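Putative cell adhesion protein (Bacteroides eggerthii, PDB 4GPV) probably serves as a FimA-type fimbrial subunit, building a pilus that helps a bacterium of the human microbiome adhere. Local coordinates at residues A[123-126]-A[131-134]; A[41-46]-A[153-158]; A[169-172]-A[177-180]; A[234-239]-A[244-249]. All blocks are in the same frame, centred on the assembly; numbering follows the deposited sequence.

Interaction 1: residues A[123-126]-A[131-134]; sequences ASTQ and LWMS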
# COMPACT_ATOMS: atom_id res chain seq x y z
N ALA A 123 12.43 -0.24 -6.78
CA ALA A 123 12.07 -1.52 -6.15
C ALA A 123 11.24 -1.21 -4.92
O ALA A 123 11.59 -0.32 -4.18
CB ALA A 123 13.32 -2.31 -5.79
N SER A 124 10.08 -1.89 -4.75
CA SER A 124 9.21 -1.63 -3.61
C SER A 124 9.73 -2.24 -2.31
O SER A 124 10.34 -3.31 -2.31
CB SER A 124 7.79 -2.15 -3.86
OG SER A 124 6.93 -1.58 -2.87
N THR A 125 9.42 -1.56 -1.20
CA THR A 125 9.69 -2.07 0.13
C THR A 125 8.65 -3.14 0.47
O THR A 125 8.86 -3.94 1.40
CB THR A 125 9.66 -0.95 1.17
OG1 THR A 125 8.39 -0.28 1.12
CG2 THR A 125 10.82 0.04 0.99
N GLN A 126 7.50 -3.10 -0.26
CA GLN A 126 6.37 -4.02 -0.06
C GLN A 126 6.39 -5.13 -1.13
O GLN A 126 6.36 -4.85 -2.33
CB GLN A 126 5.02 -3.25 -0.11
CG GLN A 126 4.96 -2.03 0.81
CD GLN A 126 5.31 -2.38 2.25
OE1 GLN A 126 4.62 -3.15 2.90
NE2 GLN A 126 6.46 -1.92 2.72
N LEU A 131 5.53 -7.80 3.87
CA LEU A 131 4.62 -6.67 3.97
C LEU A 131 4.76 -6.03 5.36
O LEU A 131 4.70 -6.73 6.36
CB LEU A 131 3.14 -7.10 3.73
CG LEU A 131 2.85 -7.53 2.30
CD1 LEU A 131 1.51 -8.23 2.20
CD2 LEU A 131 2.96 -6.33 1.33
N TRP A 132 4.94 -4.71 5.42
CA TRP A 132 5.06 -4.04 6.72
C TRP A 132 3.73 -4.13 7.46
O TRP A 132 2.68 -3.96 6.84
CB TRP A 132 5.42 -2.56 6.55
CG TRP A 132 6.82 -2.30 6.03
CD1 TRP A 132 7.85 -3.19 5.95
CD2 TRP A 132 7.34 -1.03 5.59
NE1 TRP A 132 8.96 -2.57 5.43
CE2 TRP A 132 8.69 -1.24 5.23
CE3 TRP A 132 6.79 0.25 5.45
CZ2 TRP A 132 9.50 -0.21 4.72
CZ3 TRP A 132 7.58 1.28 4.93
CH2 TRP A 132 8.92 1.04 4.57
N MSE A 133 3.78 -4.41 8.76
CA MSE A 133 2.61 -4.48 9.65
C MSE A 133 2.93 -3.80 10.94
O MSE A 133 4.11 -3.74 11.33
CB MSE A 133 2.19 -5.93 9.93
CG MSE A 133 1.71 -6.68 8.67
SE MSE A 133 1.37 -8.54 9.07
CE MSE A 133 3.06 -9.32 8.64
N SER A 134 1.93 -3.22 11.57
CA SER A 134 2.19 -2.56 12.83
C SER A 134 0.96 -2.66 13.73
O SER A 134 -0.16 -2.89 13.27
CB SER A 134 2.62 -1.11 12.61
OG SER A 134 1.50 -0.33 12.19
O HOH W 1 1.99 -3.24 4.26
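The amide of Gln126 stands over the indole of Trp132. The contact lies within the loop between strands 113-115 and 133-138, where Ser124 makes an ST turn; strand 133-138 belongs to the large β-sheet. Gln126 NE2 lies above the middle of the indole, 3.1 Å from Trp132 CD2. The amide and ring planes are 69° apart, so the amide meets the face steeply and is not stacked flat on it. The bend of the Gln126 chain at chi2 (-54°) turns the amide back toward residues 131-134.

Both ends of that amide are held. Gln126 NE2 donates to Thr125 OG1 at 3.0 Å, almost in the amide plane, and Thr125 OG1 is in turn hydrogen-bonded to Ser115 O. At the other end, Gln126 OE1 accepts a hydrogen bond from the backbone N of Trp132 at 3.0 Å, in the carbonyl plane and on a lone pair. Together these bonds should fix which way round the amide sits.

Thr125 covers the same face of the indole farther toward the rim, with its CB 3.6 Å from Trp132 CZ2. Leu131 CD2 lies 4.0 Å from Gln126 CB. The turn itself is closed by Ser124 OG, which accepts a hydrogen bond from the backbone N of Gln126 at 3.1 Å and is also bonded to Leu116 O. Trp132 also meets the ring of Phe194. A water adds a second grip on Gln126 OE1: it donates to that oxygen and to Trp132 O, the latter at 2.8 Å.

Interaction 2: residues A[41-46]-A[153-158]; sequences DTEDAV and LSFVAA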
# COMPACT_ATOMS: atom_id res chain seq x y z
N ASP A 41 -10.66 -9.39 2.50
CA ASP A 41 -9.58 -10.05 1.76
C ASP A 41 -8.57 -10.51 2.82
O ASP A 41 -7.76 -9.71 3.27
CB ASP A 41 -8.94 -9.10 0.71
CG ASP A 41 -7.76 -9.69 -0.07
OD1 ASP A 41 -7.43 -10.88 0.16
OD2 ASP A 41 -7.18 -8.97 -0.91
N THR A 42 -8.65 -11.79 3.24
CA THR A 42 -7.78 -12.31 4.29
C THR A 42 -6.47 -12.75 3.64
O THR A 42 -6.46 -13.60 2.76
CB THR A 42 -8.48 -13.39 5.11
OG1 THR A 42 -9.70 -12.83 5.61
CG2 THR A 42 -7.64 -13.87 6.30
N GLU A 43 -5.37 -12.15 4.09
CA GLU A 43 -4.04 -12.37 3.55
C GLU A 43 -3.14 -13.05 4.58
O GLU A 43 -2.82 -12.44 5.61
CB GLU A 43 -3.45 -11.01 3.14
CG GLU A 43 -2.08 -11.04 2.50
CD GLU A 43 -2.04 -10.86 0.99
OE1 GLU A 43 -3.08 -10.50 0.39
OE2 GLU A 43 -0.94 -11.03 0.42
N ASP A 44 -2.70 -14.28 4.30
CA ASP A 44 -1.75 -14.98 5.17
C ASP A 44 -0.43 -14.28 4.98
O ASP A 44 0.14 -14.30 3.88
CB ASP A 44 -1.67 -16.49 4.84
CG ASP A 44 -2.81 -17.26 5.47
OD1 ASP A 44 -2.78 -17.47 6.70
OD2 ASP A 44 -3.73 -17.66 4.72
N ALA A 45 -0.04 -13.50 5.97
CA ALA A 45 1.15 -12.67 5.88
C ALA A 45 2.23 -13.20 6.75
O ALA A 45 2.06 -13.34 7.96
CB ALA A 45 0.83 -11.24 6.25
N VAL A 46 3.37 -13.51 6.15
CA VAL A 46 4.49 -14.04 6.90
C VAL A 46 5.16 -12.91 7.72
O VAL A 46 5.39 -11.81 7.22
CB VAL A 46 5.50 -14.80 6.01
CG1 VAL A 46 5.89 -14.01 4.76
CG2 VAL A 46 6.73 -15.26 6.78
N LEU A 153 -1.86 -6.91 14.62
CA LEU A 153 -1.14 -6.27 13.53
C LEU A 153 -2.02 -5.98 12.34
O LEU A 153 -2.86 -6.80 11.98
CB LEU A 153 0.02 -7.16 13.05
CG LEU A 153 1.10 -7.47 14.11
CD1 LEU A 153 2.06 -8.56 13.61
CD2 LEU A 153 1.86 -6.18 14.54
N SER A 154 -1.79 -4.81 11.71
CA SER A 154 -2.51 -4.42 10.50
C SER A 154 -1.51 -4.03 9.43
O SER A 154 -0.44 -3.53 9.78
CB SER A 154 -3.45 -3.25 10.77
OG SER A 154 -4.49 -3.59 11.67
N PHE A 155 -1.86 -4.20 8.16
CA PHE A 155 -0.95 -3.79 7.08
C PHE A 155 -0.79 -2.30 7.07
O PHE A 155 -1.77 -1.57 7.24
CB PHE A 155 -1.49 -4.21 5.71
CG PHE A 155 -1.51 -5.70 5.50
CD1 PHE A 155 -0.33 -6.44 5.50
CD2 PHE A 155 -2.72 -6.37 5.27
CE1 PHE A 155 -0.36 -7.83 5.30
CE2 PHE A 155 -2.74 -7.75 5.04
CZ PHE A 155 -1.56 -8.47 5.08
N VAL A 156 0.43 -1.83 6.78
CA VAL A 156 0.69 -0.40 6.64
C VAL A 156 0.21 0.04 5.25
O VAL A 156 -0.22 1.18 5.09
CB VAL A 156 2.22 -0.14 6.83
CG1 VAL A 156 2.62 1.29 6.45
CG2 VAL A 156 2.63 -0.47 8.25
N ALA A 157 0.37 -0.82 4.25
CA ALA A 157 -0.03 -0.54 2.87
C ALA A 157 -1.50 -0.89 2.58
O ALA A 157 -2.21 -1.48 3.40
CB ALA A 157 0.87 -1.32 1.92
N ALA A 158 -1.92 -0.53 1.36
CA ALA A 158 -3.16 -0.93 0.71
C ALA A 158 -2.77 -1.78 -0.49
O ALA A 158 -1.63 -1.68 -0.99
CB ALA A 158 -3.95 0.32 0.26
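In the buried side-chain layer of the large mixed β-sheet, Phe155 of strand 146-169 reaches across to Glu43 and Ala45 of strand 40-46. The two strands are not paired here. The closest CA atoms, those of Ala45 and Phe155, are 9.2 Å apart, and side chains bridge the gap.

The far end of the phenyl ring does the touching. Ala45 CB sits at the ring edge, near its plane, 3.7 Å from Phe155 CE1. The aliphatic part of Glu43 packs round the CZ end of the ring: Glu43 CB is 3.8 Å from Phe155 CE2, and Glu43 CG is 3.7 Å from Phe155 CZ. The CB atoms of Glu43 and Ala45 both point toward residues 153-158, as expected for alternate residues on one face of a β-strand.

The Glu43 chain leaves the backbone with CG anti to N (chi1 -178°) and then bends at chi2. The methylene groups stay against the ring while the carboxylate turns to other partners, its plane 88° from the phenyl plane. Glu43 OE1 takes a hydrogen bond from Trp338 NE1 and a salt bridge from Lys159 NZ. Asp41 OD2 shares the same lysine. Lys159 probably offsets part of the negative charge beside this apolar patch.

Trp338, on strand 329-343, also stacks on the Phe155 ring. That strand runs parallel to strand 40-46 and is hydrogen-bonded to it. Met133, on strand 133-138, packs against both Ala45 and Phe155, so the contact lies where strands 40-46, 133-138, 146-169 and 329-343 come together.

Interaction 3: residues A[169-172]-A[177-180]; sequences KNMT and TITD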
# COMPACT_ATOMS: atom_id res chain seq x y z
N LYS A 169 -12.73 -4.44 -30.37
CA LYS A 169 -12.58 -5.26 -31.57
C LYS A 169 -11.63 -4.59 -32.52
O LYS A 169 -11.54 -3.37 -32.53
CB LYS A 169 -13.95 -5.46 -32.26
CG LYS A 169 -15.02 -6.12 -31.41
CD LYS A 169 -16.33 -6.33 -32.20
CE LYS A 169 -17.14 -5.07 -32.39
NZ LYS A 169 -18.42 -5.34 -33.09
N ASN A 170 -10.98 -5.39 -33.39
CA ASN A 170 -10.11 -4.90 -34.46
C ASN A 170 -9.06 -3.90 -33.97
O ASN A 170 -8.95 -2.79 -34.51
CB ASN A 170 -10.95 -4.29 -35.57
CG ASN A 170 -12.04 -5.19 -36.11
OD1 ASN A 170 -11.87 -6.40 -36.28
ND2 ASN A 170 -13.20 -4.60 -36.35
N MSE A 171 -8.31 -4.31 -32.94
CA MSE A 171 -7.27 -3.45 -32.37
C MSE A 171 -6.07 -3.33 -33.30
O MSE A 171 -5.33 -2.35 -33.20
CB MSE A 171 -6.83 -3.98 -31.01
CG MSE A 171 -7.84 -3.72 -29.93
SE MSE A 171 -7.28 -4.59 -28.33
CE MSE A 171 -5.62 -3.55 -27.91
N THR A 172 -5.87 -4.30 -34.20
CA THR A 172 -4.79 -4.30 -35.19
C THR A 172 -5.36 -4.62 -36.57
O THR A 172 -6.49 -5.13 -36.69
CB THR A 172 -3.67 -5.31 -34.81
OG1 THR A 172 -4.14 -6.64 -34.93
CG2 THR A 172 -3.07 -5.08 -33.43
N THR A 177 -4.71 1.68 -34.95
CA THR A 177 -4.24 0.53 -34.21
C THR A 177 -3.94 0.96 -32.78
O THR A 177 -3.53 2.10 -32.53
CB THR A 177 -3.07 -0.18 -34.91
OG1 THR A 177 -2.88 -1.46 -34.31
CG2 THR A 177 -1.78 0.61 -34.89
N ILE A 178 -4.22 0.06 -31.84
CA ILE A 178 -3.93 0.29 -30.43
C ILE A 178 -3.18 -0.92 -29.96
O ILE A 178 -3.59 -2.04 -30.25
CB ILE A 178 -5.18 0.63 -29.54
CG1 ILE A 178 -5.81 1.95 -30.00
CG2 ILE A 178 -4.81 0.72 -28.04
CD1 ILE A 178 -7.19 2.28 -29.32
N THR A 179 -2.04 -0.68 -29.29
CA THR A 179 -1.24 -1.71 -28.66
C THR A 179 -1.21 -1.36 -27.17
O THR A 179 -0.80 -0.25 -26.81
CB THR A 179 0.17 -1.80 -29.29
OG1 THR A 179 0.04 -2.14 -30.67
CG2 THR A 179 1.08 -2.82 -28.58
N ASP A 180 -1.65 -2.27 -26.30
CA ASP A 180 -1.58 -2.00 -24.87
C ASP A 180 -0.15 -2.22 -24.41
O ASP A 180 0.46 -3.24 -24.78
CB ASP A 180 -2.55 -2.91 -24.10
CG ASP A 180 -4.00 -2.71 -24.48
OD1 ASP A 180 -4.39 -1.56 -24.81
OD2 ASP A 180 -4.74 -3.71 -24.50
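The carbonyl oxygen of Met171 accepts a hydrogen bond from the backbone N of Ile178 at 3.0 Å, with a nearly straight N-H...O angle of 163°. A second donor, Thr177 OG1, reaches Met171 O at 2.8 Å. The hydroxyl donates to a lone pair of Met171 O and lies in the carbonyl plane. Thr177 OG1 is anti to the backbone N (chi1 -166°), which swings the hydroxyl toward the loop. Thr177 was modelled in two conformers, so this second bond applies to the one described. The CA of Thr177 also makes a CH...O contact with Met171 O, at 3.2 Å.

Packing spreads from this point. Thr172 CG2 lies 3.7 Å from Thr177 OG1. The selenomethionine chain of Met171 bends at chi3 (66°) and, in one of its two conformers, lays CE 3.4 Å from Ile178 O and 3.5 Å from Asp180 OD2. The charge of Asp180 is met by other partners: OD2 forms a salt bridge with Arg168, and OD1 is bonded to Ser267 OG. Ile178 is buried, against Val309, Ile278 and Tyr280.

The contact closes a short turn between two long strands. Strand 146-169 belongs to the larger sheet and strand 176-193 to the smaller one. The turn therefore carries the chain from one sheet to the other at a far end of the molecule, a connection characteristic of a β-sandwich and consistent with the placing of this FimA-like domain in the transthyretin clan.

Interaction 4: residues A[234-239]-A[244-249]; sequences PGDFTI and TVFNHF
The carboxylate oxygen OD2 of Asp236 accepts a hydrogen bond from the backbone N of Ser233, and the same oxygen lies at the edge of the Phe246 ring. It is in the plane of that ring, 3.7 Å from Phe246 CE1. The negative oxygen thus faces the C-H rim of the phenyl group, which should be mildly favourable. Asp236 CB lies 3.9 Å from the same carbon, and the carboxylate and ring planes are 52° apart.

Phe237 comes to Phe246 from over a face. Its CE1 sits above the ring, offset toward the rim, 3.7 Å from Phe246 CD1. The edge of Phe237 points at the face of Phe246, giving a T-shaped pair with centroids 5.1 Å apart and planes at 72°. Phe246 can meet both neighbours because its CG is anti to the backbone N (chi1 173°), which sends the ring out toward residues 234-239.

Other side chains complete the cluster. Val232 touches both rings, Val164 and Ile265 pack on Phe237, and Ala183 packs on Phe246. Backbone bonds from Thr238 to Asp166 and from Phe246 to Leu162 tie both segments to strand 146-169. The loop between strands 229-231 and 247-251 is thereby folded against that strand. The aromatic pair also touches residues of strands 176-193 and 262-271 of the smaller sheet, so it packs between elements of the two sheets near the surface, as in a β-sandwich.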
# COMPACT_ATOMS: atom_id res chain seq x y z
N PRO A 234 0.82 -9.57 -25.87
CA PRO A 234 -0.33 -10.05 -26.65
C PRO A 234 -0.89 -11.31 -25.99
O PRO A 234 -0.12 -12.14 -25.50
CB PRO A 234 0.27 -10.34 -28.04
CG PRO A 234 1.73 -10.51 -27.80
CD PRO A 234 2.05 -9.54 -26.70
N GLY A 235 -2.21 -11.39 -25.90
CA GLY A 235 -2.86 -12.53 -25.27
C GLY A 235 -3.23 -12.34 -23.82
O GLY A 235 -4.07 -13.08 -23.31
N ASP A 236 -2.57 -11.37 -23.10
CA ASP A 236 -2.85 -11.09 -21.69
C ASP A 236 -4.29 -10.60 -21.49
O ASP A 236 -4.97 -11.06 -20.56
CB ASP A 236 -1.88 -10.06 -21.11
CG ASP A 236 -0.48 -10.56 -20.83
OD1 ASP A 236 -0.28 -11.80 -20.80
OD2 ASP A 236 0.44 -9.72 -20.68
N PHE A 237 -4.75 -9.65 -22.32
CA PHE A 237 -6.12 -9.14 -22.20
C PHE A 237 -7.09 -9.85 -23.13
O PHE A 237 -6.87 -9.91 -24.35
CB PHE A 237 -6.19 -7.62 -22.43
CG PHE A 237 -5.45 -6.76 -21.43
CD1 PHE A 237 -5.09 -7.26 -20.18
CD2 PHE A 237 -5.13 -5.44 -21.72
CE1 PHE A 237 -4.40 -6.46 -19.25
CE2 PHE A 237 -4.45 -4.64 -20.79
CZ PHE A 237 -4.11 -5.15 -19.56
N THR A 238 -8.16 -10.39 -22.54
CA THR A 238 -9.22 -11.09 -23.29
C THR A 238 -10.59 -10.63 -22.75
O THR A 238 -10.65 -9.79 -21.84
CB THR A 238 -9.06 -12.63 -23.17
OG1 THR A 238 -9.42 -13.05 -21.85
CG2 THR A 238 -7.66 -13.14 -23.53
N ILE A 239 -11.68 -11.25 -23.25
CA ILE A 239 -13.04 -10.99 -22.74
C ILE A 239 -13.07 -11.29 -21.25
O ILE A 239 -13.86 -10.70 -20.52
CB ILE A 239 -14.10 -11.82 -23.52
CG1 ILE A 239 -13.76 -13.36 -23.52
CG2 ILE A 239 -14.23 -11.27 -24.96
CD1 ILE A 239 -14.98 -14.35 -23.75
N THR A 244 -10.46 -13.06 -14.07
CA THR A 244 -9.13 -13.29 -13.49
C THR A 244 -8.39 -11.94 -13.32
O THR A 244 -8.55 -11.01 -14.13
CB THR A 244 -8.31 -14.29 -14.32
OG1 THR A 244 -7.89 -13.66 -15.52
CG2 THR A 244 -9.07 -15.57 -14.62
N VAL A 245 -7.54 -11.86 -12.29
CA VAL A 245 -6.78 -10.65 -11.96
C VAL A 245 -5.52 -10.60 -12.84
O VAL A 245 -4.78 -11.59 -12.93
CB VAL A 245 -6.45 -10.64 -10.44
CG1 VAL A 245 -5.43 -9.55 -10.08
CG2 VAL A 245 -7.71 -10.50 -9.59
N PHE A 246 -5.26 -9.45 -13.46
CA PHE A 246 -4.07 -9.28 -14.29
C PHE A 246 -2.82 -9.02 -13.44
O PHE A 246 -1.75 -9.57 -13.70
CB PHE A 246 -4.25 -8.11 -15.29
CG PHE A 246 -2.97 -7.80 -16.04
CD1 PHE A 246 -2.46 -8.70 -16.99
CD2 PHE A 246 -2.26 -6.64 -15.78
CE1 PHE A 246 -1.27 -8.42 -17.67
CE2 PHE A 246 -1.04 -6.38 -16.44
CZ PHE A 246 -0.56 -7.28 -17.38
N ASN A 247 -2.94 -8.09 -12.47
CA ASN A 247 -1.81 -7.77 -11.59
C ASN A 247 -2.34 -7.09 -10.33
O ASN A 247 -3.53 -6.80 -10.21
CB ASN A 247 -0.79 -6.86 -12.32
CG ASN A 247 -1.22 -5.40 -12.50
OD1 ASN A 247 -2.40 -5.07 -12.60
ND2 ASN A 247 -0.26 -4.48 -12.48
N HIS A 248 -1.42 -6.76 -9.43
CA HIS A 248 -1.75 -5.99 -8.25
C HIS A 248 -0.56 -5.10 -7.91
O HIS A 248 0.57 -5.40 -8.31
CB HIS A 248 -2.13 -6.91 -7.08
CG HIS A 248 -1.00 -7.73 -6.55
ND1 HIS A 248 -0.70 -8.95 -7.10
CD2 HIS A 248 -0.12 -7.46 -5.56
CE1 HIS A 248 0.35 -9.39 -6.43
NE2 HIS A 248 0.74 -8.52 -5.49
N PHE A 249 -0.83 -4.01 -7.20
CA PHE A 249 0.20 -3.10 -6.68
C PHE A 249 -0.03 -2.89 -5.21
O PHE A 249 -1.18 -2.90 -4.76
CB PHE A 249 0.14 -1.73 -7.39
CG PHE A 249 0.51 -1.72 -8.86
CD1 PHE A 249 1.82 -1.98 -9.27
CD2 PHE A 249 -0.43 -1.36 -9.82
CE1 PHE A 249 2.16 -1.94 -10.62
CE2 PHE A 249 -0.08 -1.28 -11.16
CZ PHE A 249 1.20 -1.57 -11.56

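Overall arrangement
Interactions 1 and 2 are buried near the middle of the chain, while 3 and 4 lie at the surface toward one end. Interactions 1 and 2 touch: backbone bonds join 131-134 to 153-158, and Leu131 packs on Phe155. Interaction 1 is rich in polar bonds and holds a loop, whereas interaction 2 is an apolar bridge between strands that are not paired with each other. Interactions 3 and 4 meet where Asp180 packs on Phe237. The first of these depends on one carbonyl oxygen that accepts two hydrogen bonds, the second on a T-shaped aromatic pair. Strand 146-169 links the set: it carries Phe155 of interaction 2, leads into interaction 3 and pairs with strand 247-251 of interaction 4.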